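Local coordinates for protein glycerol dehydratase (Clostridium butyricum, PDB 1R9D) that probably dehydrates glycerol without vitamin B12, as a glycyl-radical lyase related to pyruvate formate-lyase, and is captured here with glycerol bound, at residues L21-C26 with T77-S82; C149-V154 with E496-H501; E186-N191 with F204-I209; P600-D605 with N685-L690. One frame throughout, in Å; residues are numbered along the deposited sequence.

Contact 1. Residues L21-C26 with T77-S82; sequences LNAKPC and TKEPRS
E79 reaches across to the backbone of K24 and accepts its amide: K24 N to E79 OE2 is 3.0 Å and almost straight, 173° at the hydrogen. The oxygen is met on its anti side, and the donor lies somewhat out of the carboxylate plane. E79 gets there by a trans first torsion (chi1 176°) followed by a bend at chi2 (72°), which folds the carboxylate back over the chain just beyond helix 11-22. The lysine's own ammonium plays no part, K24 NZ staying 6.8 Å from E79 OE2.

Further on, S82 OG serves both sides. It takes the amide of C26, with C26 N to S82 OG at 3.2 Å, and gives its own proton to P80 O within its loop, 3.0 Å away, coming in from above that carbonyl plane. The third bridge runs through a water: it probably donates to A23 O, 2.8 Å away, and accepts from R81 NH1 at 2.9 Å, sitting at the edge of the guanidinium and in its plane. That same NH1 also bonds to Q767 near the C-terminus, while the arginine's backbone is tied to D320 and N322. Apolar contact fills in between, A23 CB resting on P80 CB at 3.8 Å and the P25 ring lying alongside the R81 chain.

The end of helix 11-22 and the loop after it thus meet a second irregular segment without strand pairing; instead E79, S82 and a water on R81 answer the main-chain groups.

Contact 2. Residues C149-V154 with E496-H501; sequences CDVFTV and EYFVKH
C149 opens the contact, setting its CB 4.3 Å from F498 CE1, obliquely to the phenyl ring. After D150, V151 lays both methyls on that ring: its CG2 stands over one face, 4.0 Å from the F498 centroid and 15° off the normal, a CH-pi contact, while V151 CG1 rests on F498 CG at 3.9 Å. The opposite face of the ring is covered by Y497 CD2, so the phenyl is sandwiched between valine and tyrosine.

Here the chain enters strand 152-153, a short strand paired antiparallel with strand 449-452 in a mixed sheet, and the contact lays it against the long helix 484-516. Helix 453-461 adds I456 and L459 to the pocket that holds V151 and F498.

F152 comes next, and with CG lodged between its backbone N and carbonyl carbon (chi1 66°) its ring swings toward the helix. F152 CE2 comes to 3.5 Å from F498 O and also lies at the edge of the F498 ring, near its plane. The tip goes one turn further along the helix, F152 CZ lying 3.9 Å from H501 C; the imidazole of H501 is directed elsewhere, its ND1 bonded to T143 OG1.

Contact 3. Residues E186-N191 with F204-I209; sequences EQLEKN and FLNSVI
L188 pushes its CD1 against L205, and the fit is tight: L188 CD1 to L205 CD1 is 3.4 Å and L188 CD1 to L205 CB 3.5 Å, both shorter than usual for carbon pairs. The modelled chi1 of -137° is also away from any staggered position, with chi2 at 38°, which suggests some strain in L188. The two methyls are split between neighbours. While L188 CD1 slides past L205, running the opposite way, L188 CD2 lies 3.7 Å from N206 OD1 and 4.1 Å from I209 CD1.

The segments belong to helices 169-190 and 197-230, consecutive in the chain and joined by a short connection, an antiparallel helical hairpin. Over these turns the axes come within 10.3 Å at a crossing angle of -164°, and L188 faces L205 in the space between. I209, one turn on from L205, also packs on I181, A184 and K185 of helix 169-190, so the seam continues along the hairpin.

L205 has the ordinary leucine shape, CG anti to the carbonyl carbon and chi2 trans, which carries CD1 out to the first helix. There L205 CD1 meets Q187 CG at 3.8 Å and N191 ND2 at 3.7 Å. Q187 folds away at chi2, and its amide closes on N191: Q187 NE2 donates to N191 OD1 at 3.0 Å, lying above that carbonyl's plane though the acceptor is in the Q187 amide plane. I530 of helix 529-532 lies against both Q187 and L205. N206 turns its own ND2 to E202.

Contact 4. Residues P600-D605 with N685-L690; sequences PKFGND and NSVSKL
D605 reaches over to N685 of helix 680-687 and to K689, which take its carboxylate between them, and its own amide is held there too. D605 CB passes 4.3 Å from S686 OG, and from it the chain runs with CG trans to the amide nitrogen (chi1 -156°). D605 CG lies 3.7 Å from N685 CB, and the two oxygens then part. OD1 forms a salt bridge with K689, D605 OD1 to K689 NZ being 2.7 Å, nearly along the C-O axis of that oxygen. OD2 turns to N685 and takes a weak hydrogen bond from its amide, N685 ND2 to D605 OD2 at 3.3 Å, the carboxylate and amide planes standing 60° apart.

The backbone is gripped at the same place. D605 N donates to S686 OG at 2.7 Å, and S686 OG is also bonded to D610. K689 NZ has D607 and D610 as further salt-bridge partners, so the lysine is drawn into a cluster of acids that would be expected to stabilise its positive charge.

Beside this polar patch F602 supplies the apolar half: F602 CZ lies 3.8 Å from V687 CA and close to V687 CG2 and L690 CD1. G603, between the two, has a positive phi of 105°, a backbone shape that suits a residue without a side chain.

The loop 600-605, leading from helix 590-597 into helix 607-624, is thereby fastened to the glycine-radical region. F602 is bedded on A613 of helix 607-624 and A554 of helix 553-569, while Y726 of helix 712-728 lies against V687.

Contact 2 is the most buried of the four and apolar across its interface; contacts 1, 3 and 4 are partly buried. Contact 3, its centre farthest from the centre of the chain at about 32 Å, joins two helices consecutive in sequence, whereas contact 2 brings together strand and helix more than 340 residues apart. Contacts 1 and 4, on opposite sides of the chain's centre, are where loops meet helix ends; both use a serine oxygen to take an amide, but contact 1 adds a carboxylate and a water whereas contact 4 adds a salt bridge. Contact 4 alone reaches the glycine-radical region. None touches another; contacts 2 and 4 come nearest, about 17 Å between closest atoms.

Contact 1. Residues L21-C26 with T77-S82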
loop_
_atom_site.group_PDB
_atom_site.type_symbol
_atom_site.label_atom_id
_atom_site.label_comp_id
_atom_site.label_asym_id
_atom_site.label_seq_id
_atom_site.Cartn_x
_atom_site.Cartn_y
_atom_site.Cartn_z
ATOM N N LEU A 21 21.203 -34.073 18.013
ATOM C CA LEU A 21 21.784 -33.783 19.321
ATOM C C LEU A 21 23.265 -33.418 19.330
ATOM O O LEU A 21 23.704 -32.626 20.161
ATOM C CB LEU A 21 21.538 -34.957 20.270
ATOM C CG LEU A 21 20.058 -35.197 20.590
ATOM C CD1 LEU A 21 19.914 -36.403 21.492
ATOM C CD2 LEU A 21 19.471 -33.952 21.243
ATOM N N ASN A 22 24.044 -33.987 18.416
ATOM C CA ASN A 22 25.470 -33.676 18.374
ATOM C C ASN A 22 25.761 -32.394 17.604
ATOM O O ASN A 22 26.892 -31.907 17.584
ATOM C CB ASN A 22 26.252 -34.843 17.766
ATOM C CG ASN A 22 26.257 -36.061 18.663
ATOM O OD1 ASN A 22 26.361 -35.936 19.885
ATOM N ND2 ASN A 22 26.153 -37.245 18.069
ATOM N N ALA A 23 24.732 -31.841 16.974
ATOM C CA ALA A 23 24.896 -30.614 16.214
ATOM C C ALA A 23 25.227 -29.458 17.144
ATOM O O ALA A 23 24.958 -29.513 18.348
ATOM C CB ALA A 23 23.617 -30.304 15.432
ATOM N N LYS A 24 25.828 -28.420 16.579
ATOM C CA LYS A 24 26.177 -27.220 17.323
ATOM C C LYS A 24 25.385 -26.100 16.654
ATOM O O LYS A 24 25.855 -25.475 15.701
ATOM C CB LYS A 24 27.680 -26.957 17.224
ATOM C CG LYS A 24 28.519 -28.101 17.786
ATOM C CD LYS A 24 29.993 -27.943 17.448
ATOM C CE LYS A 24 30.796 -29.142 17.943
ATOM N NZ LYS A 24 32.224 -29.091 17.501
ATOM N N PRO A 25 24.155 -25.850 17.137
ATOM C CA PRO A 25 23.285 -24.808 16.581
ATOM C C PRO A 25 24.034 -23.528 16.237
ATOM O O PRO A 25 24.765 -22.988 17.060
ATOM C CB PRO A 25 22.252 -24.602 17.686
ATOM C CG PRO A 25 22.110 -25.978 18.249
ATOM C CD PRO A 25 23.561 -26.417 18.363
ATOM N N CYS A 26 23.848 -23.046 15.012
ATOM C CA CYS A 26 24.507 -21.823 14.587
ATOM C C CYS A 26 23.599 -20.968 13.717
ATOM O O CYS A 26 22.484 -21.365 13.374
ATOM C CB CYS A 26 25.781 -22.147 13.805
ATOM S SG CYS A 26 25.468 -22.877 12.183
ATOM N N THR A 77 19.479 -25.716 6.568
ATOM C CA THR A 77 20.801 -25.222 6.935
ATOM C C THR A 77 21.827 -26.337 6.759
ATOM O O THR A 77 21.487 -27.517 6.837
ATOM C CB THR A 77 20.840 -24.732 8.408
ATOM O OG1 THR A 77 20.355 -25.765 9.278
ATOM C CG2 THR A 77 19.989 -23.482 8.578
ATOM N N LYS A 78 23.076 -25.956 6.508
ATOM C CA LYS A 78 24.151 -26.923 6.327
ATOM C C LYS A 78 24.390 -27.694 7.626
ATOM O O LYS A 78 24.502 -28.922 7.616
ATOM C CB LYS A 78 25.424 -26.197 5.880
ATOM C CG LYS A 78 25.266 -25.491 4.538
ATOM C CD LYS A 78 26.479 -24.640 4.179
ATOM C CE LYS A 78 26.655 -23.476 5.148
ATOM N NZ LYS A 78 27.785 -22.578 4.759
ATOM N N GLU A 79 24.470 -26.968 8.737
ATOM C CA GLU A 79 24.658 -27.577 10.057
ATOM C C GLU A 79 23.258 -27.943 10.559
ATOM O O GLU A 79 22.318 -27.167 10.397
ATOM C CB GLU A 79 25.303 -26.566 11.014
ATOM C CG GLU A 79 25.479 -27.031 12.471
ATOM C CD GLU A 79 26.573 -28.076 12.651
ATOM O OE1 GLU A 79 27.457 -28.177 11.775
ATOM O OE2 GLU A 79 26.561 -28.788 13.683
ATOM N N PRO A 80 23.093 -29.130 11.166
ATOM C CA PRO A 80 21.749 -29.474 11.642
ATOM C C PRO A 80 21.289 -28.567 12.780
ATOM O O PRO A 80 22.098 -27.897 13.419
ATOM C CB PRO A 80 21.898 -30.924 12.106
ATOM C CG PRO A 80 23.083 -31.433 11.311
ATOM C CD PRO A 80 24.021 -30.258 11.349
ATOM N N ARG A 81 19.981 -28.529 13.008
ATOM C CA ARG A 81 19.426 -27.739 14.100
ATOM C C ARG A 81 19.926 -26.297 14.140
ATOM O O ARG A 81 20.176 -25.752 15.221
ATOM C CB ARG A 81 19.767 -28.433 15.421
ATOM C CG ARG A 81 18.777 -28.201 16.543
ATOM C CD ARG A 81 19.258 -28.881 17.811
ATOM N NE ARG A 81 18.276 -28.790 18.888
ATOM C CZ ARG A 81 18.524 -29.135 20.146
ATOM N NH1 ARG A 81 19.723 -29.595 20.484
ATOM N NH2 ARG A 81 17.575 -29.020 21.069
ATOM N N SER A 82 20.067 -25.672 12.972
ATOM C CA SER A 82 20.547 -24.297 12.908
ATOM C C SER A 82 19.507 -23.332 12.345
ATOM O O SER A 82 18.391 -23.737 12.036
ATOM C CB SER A 82 21.840 -24.238 12.097
ATOM O OG SER A 82 22.835 -25.022 12.739
HETATM O O HOH W 1 22.290 -29.710 19.190
#

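Contact 2. Residues C149-V154 with E496-H501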
loop_
_atom_site.group_PDB
_atom_site.type_symbol
_atom_site.label_atom_id
_atom_site.label_comp_id
_atom_site.label_asym_id
_atom_site.label_seq_id
_atom_site.Cartn_x
_atom_site.Cartn_y
_atom_site.Cartn_z
ATOM N N CYS A 149 6.216 -0.260 28.930
ATOM C CA CYS A 149 5.931 -0.088 30.357
ATOM C C CYS A 149 6.053 -1.373 31.174
ATOM O O CYS A 149 5.651 -1.403 32.337
ATOM C CB CYS A 149 4.511 0.463 30.550
ATOM S SG CYS A 149 4.316 2.198 30.133
ATOM N N ASP A 150 6.595 -2.427 30.574
ATOM C CA ASP A 150 6.736 -3.713 31.257
ATOM C C ASP A 150 5.390 -4.312 31.665
ATOM O O ASP A 150 5.282 -4.938 32.721
ATOM C CB ASP A 150 7.622 -3.589 32.508
ATOM C CG ASP A 150 9.104 -3.536 32.181
ATOM O OD1 ASP A 150 9.483 -3.836 31.026
ATOM O OD2 ASP A 150 9.898 -3.207 33.094
ATOM N N VAL A 151 4.361 -4.110 30.844
ATOM C CA VAL A 151 3.047 -4.676 31.134
ATOM C C VAL A 151 2.732 -5.778 30.122
ATOM O O VAL A 151 2.166 -6.814 30.473
ATOM C CB VAL A 151 1.937 -3.600 31.091
ATOM C CG1 VAL A 151 0.565 -4.257 31.188
ATOM C CG2 VAL A 151 2.119 -2.622 32.246
ATOM N N PHE A 152 3.096 -5.550 28.862
ATOM C CA PHE A 152 2.864 -6.548 27.827
ATOM C C PHE A 152 3.943 -6.454 26.752
ATOM O O PHE A 152 4.717 -5.497 26.727
ATOM C CB PHE A 152 1.466 -6.362 27.209
ATOM C CG PHE A 152 1.298 -5.080 26.439
ATOM C CD1 PHE A 152 1.725 -4.980 25.117
ATOM C CD2 PHE A 152 0.722 -3.964 27.040
ATOM C CE1 PHE A 152 1.581 -3.789 24.408
ATOM C CE2 PHE A 152 0.574 -2.768 26.339
ATOM C CZ PHE A 152 1.004 -2.679 25.019
ATOM N N THR A 153 4.008 -7.458 25.887
ATOM C CA THR A 153 4.982 -7.468 24.802
ATOM C C THR A 153 4.343 -7.954 23.510
ATOM O O THR A 153 3.597 -8.929 23.509
ATOM C CB THR A 153 6.185 -8.390 25.103
ATOM O OG1 THR A 153 7.018 -8.471 23.937
ATOM C CG2 THR A 153 5.723 -9.791 25.471
ATOM N N VAL A 154 4.631 -7.257 22.417
ATOM C CA VAL A 154 4.111 -7.637 21.110
ATOM C C VAL A 154 5.311 -7.947 20.225
ATOM O O VAL A 154 5.252 -7.827 19.005
ATOM C CB VAL A 154 3.276 -6.502 20.468
ATOM C CG1 VAL A 154 1.954 -6.337 21.216
ATOM C CG2 VAL A 154 4.052 -5.196 20.498
ATOM N N GLU A 496 -8.350 -2.174 31.053
ATOM C CA GLU A 496 -8.878 -1.538 29.852
ATOM C C GLU A 496 -7.852 -0.711 29.089
ATOM O O GLU A 496 -7.754 -0.804 27.861
ATOM C CB GLU A 496 -10.069 -0.653 30.226
ATOM C CG GLU A 496 -10.608 0.198 29.091
ATOM C CD GLU A 496 -11.779 1.056 29.532
ATOM O OE1 GLU A 496 -11.639 1.783 30.546
ATOM O OE2 GLU A 496 -12.839 1.005 28.870
ATOM N N TYR A 497 -7.086 0.094 29.816
ATOM C CA TYR A 497 -6.087 0.955 29.203
ATOM C C TYR A 497 -4.977 0.187 28.494
ATOM O O TYR A 497 -4.672 0.452 27.333
ATOM C CB TYR A 497 -5.462 1.872 30.256
ATOM C CG TYR A 497 -4.442 2.840 29.688
ATOM C CD1 TYR A 497 -4.851 3.989 29.017
ATOM C CD2 TYR A 497 -3.074 2.586 29.787
ATOM C CE1 TYR A 497 -3.928 4.868 28.455
ATOM C CE2 TYR A 497 -2.135 3.461 29.223
ATOM C CZ TYR A 497 -2.575 4.598 28.558
ATOM O OH TYR A 497 -1.671 5.466 27.984
ATOM N N PHE A 498 -4.369 -0.766 29.189
ATOM C CA PHE A 498 -3.279 -1.519 28.585
ATOM C C PHE A 498 -3.704 -2.528 27.526
ATOM O O PHE A 498 -2.960 -2.767 26.575
ATOM C CB PHE A 498 -2.438 -2.174 29.681
ATOM C CG PHE A 498 -1.646 -1.184 30.485
ATOM C CD1 PHE A 498 -0.512 -0.581 29.946
ATOM C CD2 PHE A 498 -2.072 -0.794 31.750
ATOM C CE1 PHE A 498 0.187 0.403 30.653
ATOM C CE2 PHE A 498 -1.380 0.192 32.467
ATOM C CZ PHE A 498 -0.250 0.790 31.916
ATOM N N VAL A 499 -4.890 -3.115 27.664
ATOM C CA VAL A 499 -5.342 -4.058 26.648
ATOM C C VAL A 499 -5.601 -3.267 25.365
ATOM O O VAL A 499 -5.308 -3.733 24.270
ATOM C CB VAL A 499 -6.631 -4.799 27.069
ATOM C CG1 VAL A 499 -7.173 -5.608 25.897
ATOM C CG2 VAL A 499 -6.328 -5.737 28.230
ATOM N N LYS A 500 -6.130 -2.055 25.507
ATOM C CA LYS A 500 -6.402 -1.218 24.346
ATOM C C LYS A 500 -5.122 -0.971 23.545
ATOM O O LYS A 500 -5.099 -1.136 22.324
ATOM C CB LYS A 500 -6.988 0.132 24.774
ATOM C CG LYS A 500 -7.400 1.005 23.597
ATOM C CD LYS A 500 -7.092 2.476 23.826
ATOM C CE LYS A 500 -7.825 3.040 25.027
ATOM N NZ LYS A 500 -7.523 4.493 25.203
ATOM N N HIS A 501 -4.049 -0.583 24.225
ATOM C CA HIS A 501 -2.802 -0.315 23.516
ATOM C C HIS A 501 -2.099 -1.552 22.975
ATOM O O HIS A 501 -1.404 -1.477 21.962
ATOM C CB HIS A 501 -1.879 0.526 24.400
ATOM C CG HIS A 501 -2.346 1.941 24.544
ATOM N ND1 HIS A 501 -2.343 2.831 23.490
ATOM C CD2 HIS A 501 -2.920 2.592 25.583
ATOM C CE1 HIS A 501 -2.899 3.967 23.873
ATOM N NE2 HIS A 501 -3.258 3.849 25.139
#

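Contact 3. Residues E186-N191 with F204-I209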
loop_
_atom_site.group_PDB
_atom_site.type_symbol
_atom_site.label_atom_id
_atom_site.label_comp_id
_atom_site.label_asym_id
_atom_site.label_seq_id
_atom_site.Cartn_x
_atom_site.Cartn_y
_atom_site.Cartn_z
ATOM N N GLU A 186 -6.226 -20.658 -13.673
ATOM C CA GLU A 186 -7.653 -20.691 -13.977
ATOM C C GLU A 186 -8.345 -19.456 -13.413
ATOM O O GLU A 186 -9.238 -18.896 -14.048
ATOM C CB GLU A 186 -8.309 -21.945 -13.393
ATOM C CG GLU A 186 -7.744 -23.256 -13.924
ATOM C CD GLU A 186 -8.443 -24.474 -13.341
ATOM O OE1 GLU A 186 -8.724 -24.474 -12.121
ATOM O OE2 GLU A 186 -8.700 -25.439 -14.098
ATOM N N GLN A 187 -7.934 -19.031 -12.220
ATOM C CA GLN A 187 -8.532 -17.859 -11.584
ATOM C C GLN A 187 -8.174 -16.615 -12.387
ATOM O O GLN A 187 -8.978 -15.692 -12.531
ATOM C CB GLN A 187 -8.025 -17.716 -10.146
ATOM C CG GLN A 187 -8.740 -16.648 -9.327
ATOM C CD GLN A 187 -10.219 -16.942 -9.139
ATOM O OE1 GLN A 187 -10.592 -18.000 -8.641
ATOM N NE2 GLN A 187 -11.067 -16.003 -9.537
ATOM N N LEU A 188 -6.956 -16.607 -12.913
ATOM C CA LEU A 188 -6.461 -15.505 -13.722
ATOM C C LEU A 188 -7.385 -15.334 -14.936
ATOM O O LEU A 188 -7.689 -14.212 -15.351
ATOM C CB LEU A 188 -5.029 -15.823 -14.162
ATOM C CG LEU A 188 -3.936 -14.752 -14.111
ATOM C CD1 LEU A 188 -4.093 -13.867 -12.890
ATOM C CD2 LEU A 188 -2.577 -15.448 -14.098
ATOM N N GLU A 189 -7.840 -16.451 -15.494
ATOM C CA GLU A 189 -8.737 -16.408 -16.646
ATOM C C GLU A 189 -10.141 -15.958 -16.259
ATOM O O GLU A 189 -10.818 -15.278 -17.034
ATOM C CB GLU A 189 -8.803 -17.775 -17.329
ATOM C CG GLU A 189 -7.584 -18.079 -18.177
ATOM C CD GLU A 189 -7.306 -16.980 -19.186
ATOM O OE1 GLU A 189 -8.172 -16.736 -20.055
ATOM O OE2 GLU A 189 -6.225 -16.355 -19.105
ATOM N N LYS A 190 -10.581 -16.338 -15.067
ATOM C CA LYS A 190 -11.904 -15.946 -14.599
ATOM C C LYS A 190 -11.917 -14.455 -14.279
ATOM O O LYS A 190 -12.958 -13.803 -14.355
ATOM C CB LYS A 190 -12.286 -16.730 -13.340
ATOM C CG LYS A 190 -12.361 -18.234 -13.525
ATOM C CD LYS A 190 -12.735 -18.915 -12.216
ATOM C CE LYS A 190 -12.753 -20.429 -12.355
ATOM N NZ LYS A 190 -13.169 -21.097 -11.083
ATOM N N ASN A 191 -10.748 -13.926 -13.923
ATOM C CA ASN A 191 -10.604 -12.521 -13.565
ATOM C C ASN A 191 -10.405 -11.556 -14.728
ATOM O O ASN A 191 -10.422 -10.341 -14.526
ATOM C CB ASN A 191 -9.449 -12.349 -12.574
ATOM C CG ASN A 191 -9.780 -12.884 -11.192
ATOM O OD1 ASN A 191 -10.873 -13.397 -10.957
ATOM N ND2 ASN A 191 -8.832 -12.763 -10.270
ATOM N N PHE A 204 -0.986 -10.649 -7.579
ATOM C CA PHE A 204 -0.962 -11.668 -6.537
ATOM C C PHE A 204 -0.974 -13.072 -7.136
ATOM O O PHE A 204 -0.203 -13.938 -6.725
ATOM C CB PHE A 204 -2.166 -11.532 -5.598
ATOM C CG PHE A 204 -2.297 -12.677 -4.632
ATOM C CD1 PHE A 204 -1.437 -12.783 -3.539
ATOM C CD2 PHE A 204 -3.226 -13.691 -4.852
ATOM C CE1 PHE A 204 -1.499 -13.886 -2.687
ATOM C CE2 PHE A 204 -3.293 -14.801 -4.003
ATOM C CZ PHE A 204 -2.425 -14.896 -2.920
ATOM N N LEU A 205 -1.855 -13.305 -8.104
ATOM C CA LEU A 205 -1.940 -14.627 -8.712
ATOM C C LEU A 205 -0.656 -14.999 -9.446
ATOM O O LEU A 205 -0.219 -16.149 -9.394
ATOM C CB LEU A 205 -3.149 -14.701 -9.647
ATOM C CG LEU A 205 -4.494 -14.679 -8.910
ATOM C CD1 LEU A 205 -5.640 -14.615 -9.912
ATOM C CD2 LEU A 205 -4.620 -15.920 -8.034
ATOM N N ASN A 206 -0.040 -14.036 -10.125
ATOM C CA ASN A 206 1.209 -14.327 -10.820
ATOM C C ASN A 206 2.344 -14.553 -9.827
ATOM O O ASN A 206 3.319 -15.244 -10.136
ATOM C CB ASN A 206 1.560 -13.203 -11.795
ATOM C CG ASN A 206 0.834 -13.353 -13.117
ATOM O OD1 ASN A 206 0.971 -14.373 -13.797
ATOM N ND2 ASN A 206 0.052 -12.352 -13.483
ATOM N N SER A 207 2.217 -13.980 -8.632
ATOM C CA SER A 207 3.233 -14.153 -7.600
ATOM C C SER A 207 3.119 -15.560 -7.025
ATOM O O SER A 207 4.115 -16.163 -6.630
ATOM C CB SER A 207 3.061 -13.115 -6.491
ATOM O OG SER A 207 3.395 -11.820 -6.953
ATOM N N VAL A 208 1.896 -16.076 -6.970
ATOM C CA VAL A 208 1.667 -17.430 -6.479
ATOM C C VAL A 208 2.299 -18.415 -7.465
ATOM O O VAL A 208 2.911 -19.404 -7.069
ATOM C CB VAL A 208 0.159 -17.749 -6.381
ATOM C CG1 VAL A 208 -0.051 -19.248 -6.207
ATOM C CG2 VAL A 208 -0.457 -16.990 -5.206
ATOM N N ILE A 209 2.132 -18.135 -8.756
ATOM C CA ILE A 209 2.673 -18.998 -9.801
ATOM C C ILE A 209 4.197 -19.040 -9.755
ATOM O O ILE A 209 4.795 -20.119 -9.803
ATOM C CB ILE A 209 2.190 -18.529 -11.193
ATOM C CG1 ILE A 209 0.670 -18.700 -11.280
ATOM C CG2 ILE A 209 2.887 -19.331 -12.293
ATOM C CD1 ILE A 209 0.044 -18.151 -12.544
#

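Contact 4. Residues P600-D605 with N685-L690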
loop_
_atom_site.group_PDB
_atom_site.type_symbol
_atom_site.label_atom_id
_atom_site.label_comp_id
_atom_site.label_asym_id
_atom_site.label_seq_id
_atom_site.Cartn_x
_atom_site.Cartn_y
_atom_site.Cartn_z
ATOM N N PRO A 600 -6.911 -18.251 51.299
ATOM C CA PRO A 600 -7.263 -19.361 50.396
ATOM C C PRO A 600 -6.533 -19.291 49.047
ATOM O O PRO A 600 -6.458 -18.228 48.441
ATOM C CB PRO A 600 -8.776 -19.211 50.226
ATOM C CG PRO A 600 -9.205 -18.517 51.484
ATOM C CD PRO A 600 -8.113 -17.497 51.691
ATOM N N LYS A 601 -6.023 -20.429 48.579
ATOM C CA LYS A 601 -5.292 -20.483 47.311
ATOM C C LYS A 601 -5.985 -21.293 46.213
ATOM O O LYS A 601 -6.608 -22.324 46.469
ATOM C CB LYS A 601 -3.885 -21.053 47.547
ATOM C CG LYS A 601 -2.987 -20.183 48.425
ATOM C CD LYS A 601 -2.543 -18.919 47.701
ATOM C CE LYS A 601 -1.704 -18.002 48.596
ATOM N NZ LYS A 601 -2.532 -17.287 49.619
ATOM N N PHE A 602 -5.855 -20.806 44.983
ATOM C CA PHE A 602 -6.423 -21.445 43.801
ATOM C C PHE A 602 -5.839 -22.848 43.620
ATOM O O PHE A 602 -4.639 -23.058 43.803
ATOM C CB PHE A 602 -6.095 -20.571 42.582
ATOM C CG PHE A 602 -6.562 -21.129 41.269
ATOM C CD1 PHE A 602 -7.920 -21.242 40.984
ATOM C CD2 PHE A 602 -5.635 -21.487 40.286
ATOM C CE1 PHE A 602 -8.354 -21.697 39.741
ATOM C CE2 PHE A 602 -6.059 -21.944 39.033
ATOM C CZ PHE A 602 -7.423 -22.048 38.762
ATOM N N GLY A 603 -6.685 -23.812 43.264
ATOM C CA GLY A 603 -6.200 -25.166 43.051
ATOM C C GLY A 603 -6.528 -26.165 44.144
ATOM O O GLY A 603 -5.998 -27.277 44.142
ATOM N N ASN A 604 -7.399 -25.777 45.071
ATOM C CA ASN A 604 -7.800 -26.645 46.181
ATOM C C ASN A 604 -9.312 -26.854 46.228
ATOM O O ASN A 604 -9.859 -27.311 47.239
ATOM C CB ASN A 604 -7.324 -26.045 47.503
ATOM C CG ASN A 604 -5.816 -26.042 47.619
ATOM O OD1 ASN A 604 -5.200 -27.087 47.829
ATOM N ND2 ASN A 604 -5.211 -24.870 47.463
ATOM N N ASP A 605 -9.975 -26.515 45.129
ATOM C CA ASP A 605 -11.423 -26.649 45.001
ATOM C C ASP A 605 -12.184 -25.788 46.013
ATOM O O ASP A 605 -13.243 -26.182 46.504
ATOM C CB ASP A 605 -11.834 -28.123 45.145
ATOM C CG ASP A 605 -13.167 -28.434 44.469
ATOM O OD1 ASP A 605 -13.761 -27.525 43.846
ATOM O OD2 ASP A 605 -13.617 -29.601 44.554
ATOM N N ASN A 685 -10.472 -29.735 39.487
ATOM C CA ASN A 685 -11.779 -29.153 39.765
ATOM C C ASN A 685 -11.690 -27.629 39.808
ATOM O O ASN A 685 -12.565 -26.934 39.284
ATOM C CB ASN A 685 -12.344 -29.690 41.090
ATOM C CG ASN A 685 -12.751 -31.157 41.002
ATOM O OD1 ASN A 685 -12.873 -31.715 39.913
ATOM N ND2 ASN A 685 -12.983 -31.778 42.153
ATOM N N SER A 686 -10.636 -27.106 40.430
ATOM C CA SER A 686 -10.446 -25.660 40.512
ATOM C C SER A 686 -10.256 -25.029 39.142
ATOM O O SER A 686 -10.888 -24.029 38.814
ATOM C CB SER A 686 -9.223 -25.312 41.363
ATOM O OG SER A 686 -9.493 -25.450 42.745
ATOM N N VAL A 687 -9.358 -25.599 38.349
ATOM C CA VAL A 687 -9.088 -25.051 37.027
ATOM C C VAL A 687 -10.312 -25.102 36.117
ATOM O O VAL A 687 -10.521 -24.208 35.288
ATOM C CB VAL A 687 -7.905 -25.790 36.362
ATOM C CG1 VAL A 687 -7.646 -25.236 34.965
ATOM C CG2 VAL A 687 -6.663 -25.628 37.225
ATOM N N SER A 688 -11.134 -26.134 36.283
ATOM C CA SER A 688 -12.319 -26.279 35.446
ATOM C C SER A 688 -13.362 -25.184 35.682
ATOM O O SER A 688 -14.262 -25.001 34.866
ATOM C CB SER A 688 -12.958 -27.661 35.654
ATOM O OG SER A 688 -13.595 -27.758 36.917
ATOM N N LYS A 689 -13.234 -24.440 36.777
ATOM C CA LYS A 689 -14.197 -23.380 37.076
ATOM C C LYS A 689 -13.997 -22.113 36.246
ATOM O O LYS A 689 -14.891 -21.267 36.168
ATOM C CB LYS A 689 -14.155 -23.039 38.566
ATOM C CG LYS A 689 -14.595 -24.189 39.466
ATOM C CD LYS A 689 -14.245 -23.907 40.915
ATOM C CE LYS A 689 -14.579 -25.096 41.804
ATOM N NZ LYS A 689 -14.093 -24.884 43.201
ATOM N N LEU A 690 -12.825 -21.972 35.634
ATOM C CA LEU A 690 -12.549 -20.811 34.796
ATOM C C LEU A 690 -13.397 -20.920 33.526
ATOM O O LEU A 690 -13.902 -21.996 33.204
ATOM C CB LEU A 690 -11.070 -20.783 34.406
ATOM C CG LEU A 690 -10.042 -20.884 35.533
ATOM C CD1 LEU A 690 -8.640 -21.028 34.924
ATOM C CD2 LEU A 690 -10.131 -19.656 36.430
#